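Local structure of flap endonuclease 1 (Sulfolobus solfataricus, 2IZO) at residues R220-D225 with K249-Y254; V7-S12 with L206-I211; G18-I23 with G69-Y74; M139-V144 with L294-P299. The protein cuts 5'-flaps and acts as a 5'-3' exonuclease in DNA replication and repair, recognising branched DNA by its structure and using magnesium ions. One frame throughout, in Å; residues are numbered along the deposited sequence.

Contact 1: R220-D225 with K249-Y254; sequences REQLID and KIIKKY
With CG anti to its own carbonyl carbon (chi1 -78°) and the chain extended from there (chi2 -169°), Gln-222 lays its methylene groups along the CG2 branch of Ile-251. CB of Gln-222 lies 3.6 Å from Ile-251 CG2, and Gln-222 CG is 3.8 Å from the same methyl. The two side chains run in opposing directions, and the glutamine meets the isoleucine with its flank. One helical turn after Gln-222, CB of Asp-225 meets the other branch of the isoleucine, at 3.8 Å from Ile-251 CG1. Ile-251 is thus touched by both residues, one at each branch. Two successive helices of the I-domain meet here, their local axes 9.7 Å apart at closest approach and 143° from parallel; the pairing is consistent with the helix-three-turn-helix module of FEN1 enzymes, which in relatives grips duplex DNA. Ile-251 also reaches Ile-226 and Leu-229 of the facing helix. Asp-225 sends its carboxylate elsewhere, into a salt bridge with Arg-279. In segment 249-254 the carbonyl O of Ile-250 accepts from both Lys-253 N and Tyr-254 N.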
# COMPACT_ATOMS: atom_id res chain seq x y z
N ARG A 220 37.12 16.87 14.66
CA ARG A 220 36.48 16.00 15.66
C ARG A 220 37.19 16.08 17.01
O ARG A 220 36.53 16.15 18.05
CB ARG A 220 36.39 14.54 15.18
CG ARG A 220 35.49 13.68 16.08
CD ARG A 220 35.72 12.19 15.86
NE ARG A 220 35.41 11.42 17.07
CZ ARG A 220 35.51 10.10 17.16
NH1 ARG A 220 35.89 9.37 16.12
NH2 ARG A 220 35.22 9.49 18.31
N GLU A 221 38.53 16.07 16.99
CA GLU A 221 39.34 16.24 18.21
C GLU A 221 38.95 17.51 18.97
O GLU A 221 38.87 17.50 20.20
CB GLU A 221 40.84 16.27 17.88
CG GLU A 221 41.53 14.91 17.85
CD GLU A 221 42.99 14.97 18.29
OE1 GLU A 221 43.86 14.36 17.62
OE2 GLU A 221 43.28 15.62 19.32
N GLN A 222 38.71 18.58 18.22
CA GLN A 222 38.36 19.88 18.79
C GLN A 222 36.98 19.90 19.43
O GLN A 222 36.81 20.48 20.51
CB GLN A 222 38.47 20.97 17.73
CG GLN A 222 39.90 21.41 17.44
CD GLN A 222 39.95 22.66 16.60
OE1 GLN A 222 40.41 23.71 17.06
NE2 GLN A 222 39.48 22.57 15.37
N LEU A 223 36.00 19.28 18.78
CA LEU A 223 34.65 19.19 19.32
C LEU A 223 34.63 18.39 20.63
O LEU A 223 33.88 18.72 21.55
CB LEU A 223 33.68 18.58 18.31
CG LEU A 223 32.18 18.61 18.61
CD1 LEU A 223 31.66 20.02 18.86
CD2 LEU A 223 31.42 17.98 17.47
N ILE A 224 35.46 17.35 20.70
CA ILE A 224 35.63 16.60 21.94
C ILE A 224 36.10 17.53 23.05
O ILE A 224 35.54 17.53 24.14
CB ILE A 224 36.58 15.38 21.77
CG1 ILE A 224 35.92 14.32 20.87
CG2 ILE A 224 36.93 14.76 23.13
CD1 ILE A 224 36.89 13.35 20.22
N ASP A 225 37.11 18.35 22.75
CA ASP A 225 37.65 19.30 23.72
C ASP A 225 36.62 20.34 24.14
O ASP A 225 36.59 20.75 25.30
CB ASP A 225 38.92 19.98 23.20
CG ASP A 225 40.17 19.15 23.45
OD1 ASP A 225 40.18 17.94 23.13
OD2 ASP A 225 41.16 19.71 23.96
N LYS A 249 34.70 29.35 21.06
CA LYS A 249 35.67 30.42 20.85
C LYS A 249 37.06 30.03 21.33
O LYS A 249 38.04 30.22 20.61
CB LYS A 249 35.23 31.70 21.56
CG LYS A 249 34.23 32.54 20.79
CD LYS A 249 33.71 33.69 21.64
CE LYS A 249 32.85 34.65 20.83
NZ LYS A 249 31.70 33.97 20.15
N ILE A 250 37.14 29.47 22.54
CA ILE A 250 38.42 29.10 23.15
C ILE A 250 39.20 28.11 22.27
O ILE A 250 40.36 28.36 21.93
CB ILE A 250 38.25 28.54 24.59
CG1 ILE A 250 37.75 29.63 25.54
CG2 ILE A 250 39.57 27.95 25.11
CD1 ILE A 250 37.26 29.13 26.89
N ILE A 251 38.54 27.02 21.89
CA ILE A 251 39.17 25.96 21.12
C ILE A 251 39.42 26.37 19.66
O ILE A 251 40.40 25.94 19.05
CB ILE A 251 38.43 24.60 21.27
CG1 ILE A 251 39.18 23.68 22.24
CG2 ILE A 251 38.32 23.86 19.94
CD1 ILE A 251 39.30 24.18 23.65
N LYS A 252 38.55 27.22 19.12
CA LYS A 252 38.77 27.76 17.78
C LYS A 252 40.05 28.60 17.72
O LYS A 252 40.63 28.76 16.65
CB LYS A 252 37.56 28.57 17.30
CG LYS A 252 37.36 28.58 15.79
CD LYS A 252 35.91 28.89 15.41
CE LYS A 252 35.72 29.03 13.90
NZ LYS A 252 36.17 30.35 13.36
N LYS A 253 40.49 29.10 18.88
CA LYS A 253 41.72 29.88 18.99
C LYS A 253 42.95 29.06 19.43
O LYS A 253 44.05 29.30 18.94
CB LYS A 253 41.52 31.08 19.92
CG LYS A 253 42.48 32.24 19.66
CD LYS A 253 41.90 33.55 20.17
CE LYS A 253 42.39 33.89 21.57
NZ LYS A 253 43.75 34.53 21.55
N TYR A 254 42.75 28.12 20.35
CA TYR A 254 43.84 27.25 20.81
C TYR A 254 43.55 25.74 20.59
O TYR A 254 42.97 25.36 19.57
CB TYR A 254 44.15 27.51 22.29
CG TYR A 254 44.33 28.97 22.66
CD1 TYR A 254 43.32 29.68 23.31
CD2 TYR A 254 45.52 29.64 22.37
CE1 TYR A 254 43.48 31.02 23.65
CE2 TYR A 254 45.69 30.98 22.70
CZ TYR A 254 44.67 31.66 23.34
OH TYR A 254 44.83 32.99 23.68

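Contact 2: V7-S12 with L206-I211; sequences VKRELS and LIETEI
Leu-206 reaches from the I-domain to Arg-9 and Leu-11 of the N-domain, where a short, weakly bonded strand runs antiparallel along strand 205-208 at the margin of the mixed nuclease sheet. CB of Leu-206 sits 3.8 Å from Leu-11 CD2 and just as far from the carbonyl O of Arg-9. With CG anti to the backbone N (chi1 177°), the leucine points the same way as Arg-9 and lies beside it. At the tip, CD2 of Leu-206 packs over one face of the Arg-9 guanidinium, 3.9 Å from CZ. The arginine chain bends at both chi2 and chi3, which folds this flat group back over the leucine. Backbone pairing is lopsided: Leu-206 N gives Arg-9 O a good bond of 2.9 Å, whereas the return bond from Arg-9 N to Leu-206 O is weak. On the neighbouring residues, CB of Lys-8 touches Ile-207 CG1 at 3.6 Å, and Ile-207 continues inward to Leu-181 and Ile-174. Glu-208, the N-cap residue of helix 209-216, extends its chain toward Arg-9, and its OE2 meets NH1 of that arginine in a rather long salt bridge, 3.5 Å, at the guanidinium edge and in its plane, with the carboxylate turned 51° from that plane.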
# COMPACT_ATOMS: atom_id res chain seq x y z
N VAL A 7 23.08 24.67 13.66
CA VAL A 7 22.06 24.89 12.63
C VAL A 7 21.91 23.54 11.92
O VAL A 7 22.85 23.00 11.31
CB VAL A 7 22.37 26.06 11.66
CG1 VAL A 7 22.62 27.36 12.44
CG2 VAL A 7 23.54 25.74 10.75
N LYS A 8 20.71 22.98 12.07
CA LYS A 8 20.37 21.63 11.64
C LYS A 8 19.02 21.66 10.97
O LYS A 8 18.16 22.47 11.34
CB LYS A 8 20.32 20.69 12.85
CG LYS A 8 20.05 21.37 14.21
CD LYS A 8 18.60 21.81 14.40
CE LYS A 8 18.50 23.02 15.33
NZ LYS A 8 17.10 23.45 15.57
N ARG A 9 18.82 20.78 10.00
CA ARG A 9 17.57 20.75 9.25
C ARG A 9 16.69 19.57 9.66
O ARG A 9 17.19 18.52 10.08
CB ARG A 9 17.81 20.76 7.73
CG ARG A 9 19.22 20.36 7.29
CD ARG A 9 19.41 18.85 7.20
NE ARG A 9 18.44 18.24 6.30
CZ ARG A 9 18.71 17.23 5.47
NH1 ARG A 9 19.93 16.72 5.39
NH2 ARG A 9 17.74 16.75 4.70
N GLU A 10 15.38 19.75 9.55
CA GLU A 10 14.45 18.66 9.79
C GLU A 10 14.43 17.76 8.56
O GLU A 10 14.81 18.19 7.47
CB GLU A 10 13.05 19.19 10.11
CG GLU A 10 12.30 19.82 8.94
CD GLU A 10 10.91 20.29 9.31
OE1 GLU A 10 10.76 20.90 10.39
OE2 GLU A 10 9.96 20.06 8.52
N LEU A 11 14.01 16.52 8.75
CA LEU A 11 13.88 15.61 7.62
C LEU A 11 12.55 14.89 7.65
O LEU A 11 12.09 14.46 8.71
CB LEU A 11 15.06 14.63 7.55
CG LEU A 11 15.11 13.33 8.35
CD1 LEU A 11 16.08 12.36 7.70
CD2 LEU A 11 15.48 13.57 9.80
N SER A 12 11.94 14.78 6.48
CA SER A 12 10.70 14.03 6.32
C SER A 12 11.02 12.55 6.41
O SER A 12 12.15 12.13 6.14
CB SER A 12 10.05 14.35 4.97
OG SER A 12 10.85 13.88 3.90
N LEU A 206 17.66 16.18 11.79
CA LEU A 206 18.94 15.63 11.38
C LEU A 206 20.10 16.58 11.60
O LEU A 206 20.03 17.76 11.24
CB LEU A 206 18.90 15.18 9.92
CG LEU A 206 20.19 14.62 9.29
CD1 LEU A 206 20.69 13.36 10.01
CD2 LEU A 206 19.95 14.32 7.82
N ILE A 207 21.16 16.05 12.19
CA ILE A 207 22.42 16.74 12.38
C ILE A 207 23.49 15.92 11.67
O ILE A 207 23.72 14.76 12.03
CB ILE A 207 22.77 16.88 13.88
CG1 ILE A 207 21.82 17.86 14.56
CG2 ILE A 207 24.22 17.31 14.09
CD1 ILE A 207 21.71 17.68 16.05
N GLU A 208 24.13 16.51 10.66
CA GLU A 208 25.25 15.84 9.99
C GLU A 208 26.57 16.36 10.55
O GLU A 208 26.82 17.57 10.55
CB GLU A 208 25.17 16.02 8.47
CG GLU A 208 23.94 15.39 7.83
CD GLU A 208 24.05 15.26 6.31
OE1 GLU A 208 24.84 14.41 5.84
OE2 GLU A 208 23.32 15.99 5.60
N THR A 209 27.40 15.44 11.03
CA THR A 209 28.68 15.78 11.64
C THR A 209 29.58 16.50 10.64
O THR A 209 30.15 17.54 10.95
CB THR A 209 29.38 14.54 12.24
OG1 THR A 209 28.48 13.85 13.12
CG2 THR A 209 30.62 14.93 13.03
N GLU A 210 29.68 15.94 9.43
CA GLU A 210 30.46 16.53 8.35
C GLU A 210 30.09 18.00 8.07
O GLU A 210 30.97 18.84 7.82
CB GLU A 210 30.37 15.68 7.07
CG GLU A 210 28.94 15.27 6.63
CD GLU A 210 28.40 13.98 7.29
OE1 GLU A 210 27.43 13.40 6.75
OE2 GLU A 210 28.94 13.55 8.34
N ILE A 211 28.80 18.31 8.13
CA ILE A 211 28.32 19.68 7.92
C ILE A 211 28.54 20.54 9.17
O ILE A 211 28.90 21.72 9.06
CB ILE A 211 26.83 19.68 7.45
CG1 ILE A 211 26.75 19.21 5.99
CG2 ILE A 211 26.19 21.07 7.63
CD1 ILE A 211 25.41 18.63 5.59

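Contact 3: G18-I23 with G69-Y74; sequences GKRVSI and GVIPIY
Arg-20 and Ile-71 stand side by side on one face of a parallel strand pair, pointing the same way, with Arg-20 CG 4.1 Å from Ile-71 CB. The arginine takes CG anti to its carbonyl carbon and runs extended to NE, past Ile-71, which brings the edge of its guanidinium to Ile-73 CD1. Ser-22 shares this face and turns its hydroxyl to Ser-163. On the other face, Val-21 and Val-70 meet at a slant, Val-21 CG2 lying 3.7 Å from Val-70 CG1. Farther along, Ile-23 points the same way as both Pro-72 and Tyr-74: its CD1 reaches Pro-72 CB at 3.5 Å and also sits over the rim of one face of the tyrosine ring, while its CG2 branch approaches Tyr-74 CE1. The ring's hydroxyl bonds to Thr-62 of helix 53-68, and Pro-72 packs on that same helix.

Between these faces the backbones are laced in parallel register. Val-21 N bonds to Ile-71 O at 2.8 Å, and Val-21 O in turn accepts from Ile-73 N at 2.9 Å. At the start, Gly-18 N bonds to the carbonyl O of Gly-69, where a Schellman motif closes helix 53-68. Adjacent parallel strands linked through helices form a beta-alpha-beta crossover, the core of the PIN-like nuclease fold; strand 19-24 ends in Asp-24, a predicted magnesium ligand.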
# COMPACT_ATOMS: atom_id res chain seq x y z
N GLY A 18 13.61 3.29 4.47
CA GLY A 18 14.58 2.28 4.05
C GLY A 18 15.95 2.44 4.70
O GLY A 18 16.97 2.08 4.10
N LYS A 19 15.97 2.98 5.92
CA LYS A 19 17.22 3.28 6.61
C LYS A 19 17.34 2.64 7.99
O LYS A 19 16.43 2.74 8.82
CB LYS A 19 17.42 4.80 6.71
CG LYS A 19 17.41 5.50 5.37
CD LYS A 19 17.97 6.90 5.46
CE LYS A 19 18.39 7.42 4.09
NZ LYS A 19 19.35 6.53 3.39
N ARG A 20 18.47 1.98 8.21
CA ARG A 20 18.81 1.41 9.51
C ARG A 20 19.25 2.52 10.45
O ARG A 20 20.08 3.36 10.09
CB ARG A 20 19.91 0.36 9.37
CG ARG A 20 19.50 -0.89 8.62
CD ARG A 20 20.71 -1.76 8.33
NE ARG A 20 20.33 -3.08 7.83
CZ ARG A 20 19.91 -4.08 8.60
NH1 ARG A 20 19.81 -3.92 9.91
NH2 ARG A 20 19.59 -5.25 8.05
N VAL A 21 18.69 2.52 11.65
CA VAL A 21 18.98 3.58 12.62
C VAL A 21 19.44 2.99 13.96
O VAL A 21 18.78 2.12 14.52
CB VAL A 21 17.77 4.54 12.79
CG1 VAL A 21 17.91 5.40 14.01
CG2 VAL A 21 17.62 5.43 11.56
N SER A 22 20.58 3.47 14.43
CA SER A 22 21.15 3.07 15.71
C SER A 22 20.55 3.85 16.89
O SER A 22 21.13 4.83 17.35
CB SER A 22 22.67 3.25 15.69
OG SER A 22 23.31 2.11 15.15
N ILE A 23 19.40 3.40 17.36
CA ILE A 23 18.72 4.02 18.49
C ILE A 23 19.39 3.61 19.79
O ILE A 23 19.69 2.43 20.00
CB ILE A 23 17.22 3.62 18.54
CG1 ILE A 23 16.55 3.89 17.19
CG2 ILE A 23 16.49 4.37 19.66
CD1 ILE A 23 15.28 3.11 16.97
N GLY A 69 9.15 3.08 7.55
CA GLY A 69 10.24 2.52 6.74
C GLY A 69 11.60 2.47 7.42
O GLY A 69 12.57 1.99 6.83
N VAL A 70 11.66 2.96 8.65
CA VAL A 70 12.90 2.97 9.41
C VAL A 70 13.13 1.61 10.05
O VAL A 70 12.26 1.10 10.76
CB VAL A 70 12.88 4.05 10.53
CG1 VAL A 70 14.20 4.08 11.29
CG2 VAL A 70 12.56 5.42 9.96
N ILE A 71 14.28 1.00 9.78
CA ILE A 71 14.66 -0.22 10.48
C ILE A 71 15.38 0.16 11.77
O ILE A 71 16.46 0.75 11.73
CB ILE A 71 15.52 -1.17 9.61
CG1 ILE A 71 14.74 -1.62 8.37
CG2 ILE A 71 15.98 -2.38 10.44
CD1 ILE A 71 15.52 -2.51 7.41
N PRO A 72 14.76 -0.15 12.92
CA PRO A 72 15.29 0.27 14.21
C PRO A 72 16.25 -0.73 14.83
O PRO A 72 15.97 -1.93 14.86
CB PRO A 72 14.02 0.40 15.06
CG PRO A 72 12.97 -0.44 14.38
CD PRO A 72 13.52 -0.93 13.07
N ILE A 73 17.38 -0.24 15.30
CA ILE A 73 18.31 -1.05 16.08
C ILE A 73 18.47 -0.40 17.45
O ILE A 73 18.97 0.72 17.56
CB ILE A 73 19.68 -1.19 15.38
CG1 ILE A 73 19.52 -1.86 14.01
CG2 ILE A 73 20.64 -1.98 16.25
CD1 ILE A 73 20.63 -1.54 13.03
N TYR A 74 18.03 -1.10 18.48
CA TYR A 74 18.18 -0.64 19.84
C TYR A 74 19.51 -1.12 20.40
O TYR A 74 19.86 -2.30 20.28
CB TYR A 74 17.02 -1.13 20.71
CG TYR A 74 15.71 -0.42 20.46
CD1 TYR A 74 15.32 0.65 21.27
CD2 TYR A 74 14.86 -0.81 19.43
CE1 TYR A 74 14.11 1.31 21.06
CE2 TYR A 74 13.65 -0.15 19.21
CZ TYR A 74 13.28 0.91 20.03
OH TYR A 74 12.09 1.56 19.82

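Contact 4: M139-V144 with L294-P299; sequences MGIPIV and LDLNEP
Apolar contacts join Pro-142 and Val-144 to Leu-294 and Leu-296. Val-144 and Leu-294 cross at about a right angle; with CG1 of the valine anti to the backbone N (chi1 -173°), it is the Val-144 CG2 branch that meets Leu-294 CD2, at 3.4 Å. The Pro-142 ring is wedged between the two leucines: its CB lies 4.2 Å from Leu-294 CB, while its CD is 3.8 Å from Leu-296 CD2. That same leucine methyl reaches Ile-141 CG1 at 3.9 Å, the two side chains running alongside each other in one direction. Strand 143-145 borders the parallel part of the nuclease sheet next to strand 70-76, and the loop leading to helix 301-310 passes the approach to this strand, residues 139-142, in roughly the opposite direction without becoming a strand itself. Ile-73 of the neighbouring strand packs on Pro-142, Val-144 and Leu-294, which places the loop against the sheet.

Hydrogen bonding across the pair runs through the backbone: Asn-297 N donates to Gly-140 O over 3.2 Å, almost straight at hydrogen (170°), with the donor standing above the carbonyl plane. Gly-140 follows helix 126-139 with positive phi, and its bare CA lets the loop come close, 4.3 Å from Asn-297 CA. One residue earlier the carbonyl O of Met-139 faces the Pro-299 ring, 3.7 Å from its CG. Charge pairing leads out of the contact: Asp-295 forms a salt bridge with Lys-334 of helix 316-337.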
# COMPACT_ATOMS: atom_id res chain seq x y z
N MET A 139 9.77 -9.48 19.31
CA MET A 139 9.26 -8.69 18.19
C MET A 139 10.09 -8.95 16.94
O MET A 139 9.63 -8.72 15.82
CB MET A 139 9.30 -7.20 18.53
CG MET A 139 8.27 -6.75 19.55
SD MET A 139 8.45 -5.01 19.96
CE MET A 139 7.53 -4.24 18.62
N GLY A 140 11.32 -9.42 17.14
CA GLY A 140 12.24 -9.72 16.04
C GLY A 140 13.22 -8.60 15.73
O GLY A 140 14.18 -8.79 14.99
N ILE A 141 12.96 -7.43 16.31
CA ILE A 141 13.75 -6.22 16.06
C ILE A 141 15.17 -6.33 16.65
O ILE A 141 15.32 -6.59 17.85
CB ILE A 141 12.99 -4.97 16.57
CG1 ILE A 141 11.82 -4.66 15.64
CG2 ILE A 141 13.90 -3.76 16.66
CD1 ILE A 141 10.54 -4.36 16.35
N PRO A 142 16.20 -6.14 15.80
CA PRO A 142 17.63 -6.31 16.12
C PRO A 142 18.10 -5.66 17.42
O PRO A 142 17.68 -4.55 17.75
CB PRO A 142 18.35 -5.70 14.92
CG PRO A 142 17.30 -5.02 14.11
CD PRO A 142 16.03 -5.73 14.40
N ILE A 143 18.97 -6.36 18.13
CA ILE A 143 19.44 -5.98 19.46
C ILE A 143 20.97 -6.07 19.52
O ILE A 143 21.56 -7.08 19.13
CB ILE A 143 18.77 -6.86 20.57
CG1 ILE A 143 19.33 -6.55 21.96
CG2 ILE A 143 18.87 -8.37 20.22
CD1 ILE A 143 18.79 -7.45 23.07
N VAL A 144 21.62 -5.01 20.00
CA VAL A 144 23.08 -4.96 20.10
C VAL A 144 23.54 -4.57 21.50
O VAL A 144 23.18 -3.51 22.01
CB VAL A 144 23.71 -4.00 19.05
CG1 VAL A 144 25.24 -4.10 19.05
CG2 VAL A 144 23.19 -4.30 17.66
N LEU A 294 22.58 -7.65 11.63
CA LEU A 294 21.51 -6.97 12.37
C LEU A 294 20.23 -6.96 11.54
O LEU A 294 19.92 -5.96 10.90
CB LEU A 294 21.93 -5.53 12.72
CG LEU A 294 23.34 -5.27 13.25
CD1 LEU A 294 23.67 -3.78 13.20
CD2 LEU A 294 23.51 -5.80 14.66
N ASP A 295 19.50 -8.07 11.55
CA ASP A 295 18.40 -8.25 10.61
C ASP A 295 17.03 -8.50 11.27
O ASP A 295 16.95 -9.10 12.34
CB ASP A 295 18.74 -9.38 9.64
CG ASP A 295 18.69 -8.93 8.19
OD1 ASP A 295 17.78 -8.16 7.83
OD2 ASP A 295 19.57 -9.36 7.41
N LEU A 296 15.97 -8.03 10.61
CA LEU A 296 14.60 -8.17 11.11
C LEU A 296 14.10 -9.62 11.02
O LEU A 296 14.05 -10.21 9.94
CB LEU A 296 13.64 -7.24 10.35
CG LEU A 296 13.63 -5.74 10.69
CD1 LEU A 296 12.84 -4.98 9.64
CD2 LEU A 296 13.07 -5.48 12.09
N ASN A 297 13.72 -10.17 12.17
CA ASN A 297 13.18 -11.52 12.24
C ASN A 297 11.65 -11.52 12.37
O ASN A 297 11.03 -10.46 12.43
CB ASN A 297 13.82 -12.29 13.40
CG ASN A 297 15.28 -12.63 13.14
OD1 ASN A 297 15.96 -11.97 12.35
ND2 ASN A 297 15.77 -13.68 13.79
N GLU A 298 11.06 -12.71 12.38
CA GLU A 298 9.62 -12.87 12.54
C GLU A 298 9.17 -12.73 13.99
O GLU A 298 9.68 -13.44 14.87
CB GLU A 298 9.17 -14.23 11.99
CG GLU A 298 8.69 -14.19 10.56
CD GLU A 298 8.01 -15.48 10.15
OE1 GLU A 298 8.71 -16.50 10.00
OE2 GLU A 298 6.77 -15.47 9.98
N PRO A 299 8.23 -11.81 14.25
CA PRO A 299 7.68 -11.64 15.60
C PRO A 299 6.69 -12.74 15.97
O PRO A 299 5.65 -12.87 15.33
CB PRO A 299 6.98 -10.28 15.53
CG PRO A 299 6.63 -10.10 14.10
CD PRO A 299 7.63 -10.87 13.28

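Contacts 2, 3 and 4 belong to one mixed sheet. Contact 3 holds two of its parallel strands; contact 4 adjoins it through the next strand, where Val-144 N and Tyr-74 O, 3.2 Å apart, are probably hydrogen-bonded, and the two centres are about 11 Å apart. Contact 2 closes the other margin, its centre about 17 Å from that of contact 3 and 28 Å from that of contact 4. Contact 1 lies outside the sheet, about 40 Å centre to centre from contact 4, and follows contact 2 through helix 209-216. Predicted magnesium ligands lie near contacts 2 and 4: Asp-170 is about 10 Å from Ile-207 and Asp-77 about 9 Å from Val-144, side chain to side chain.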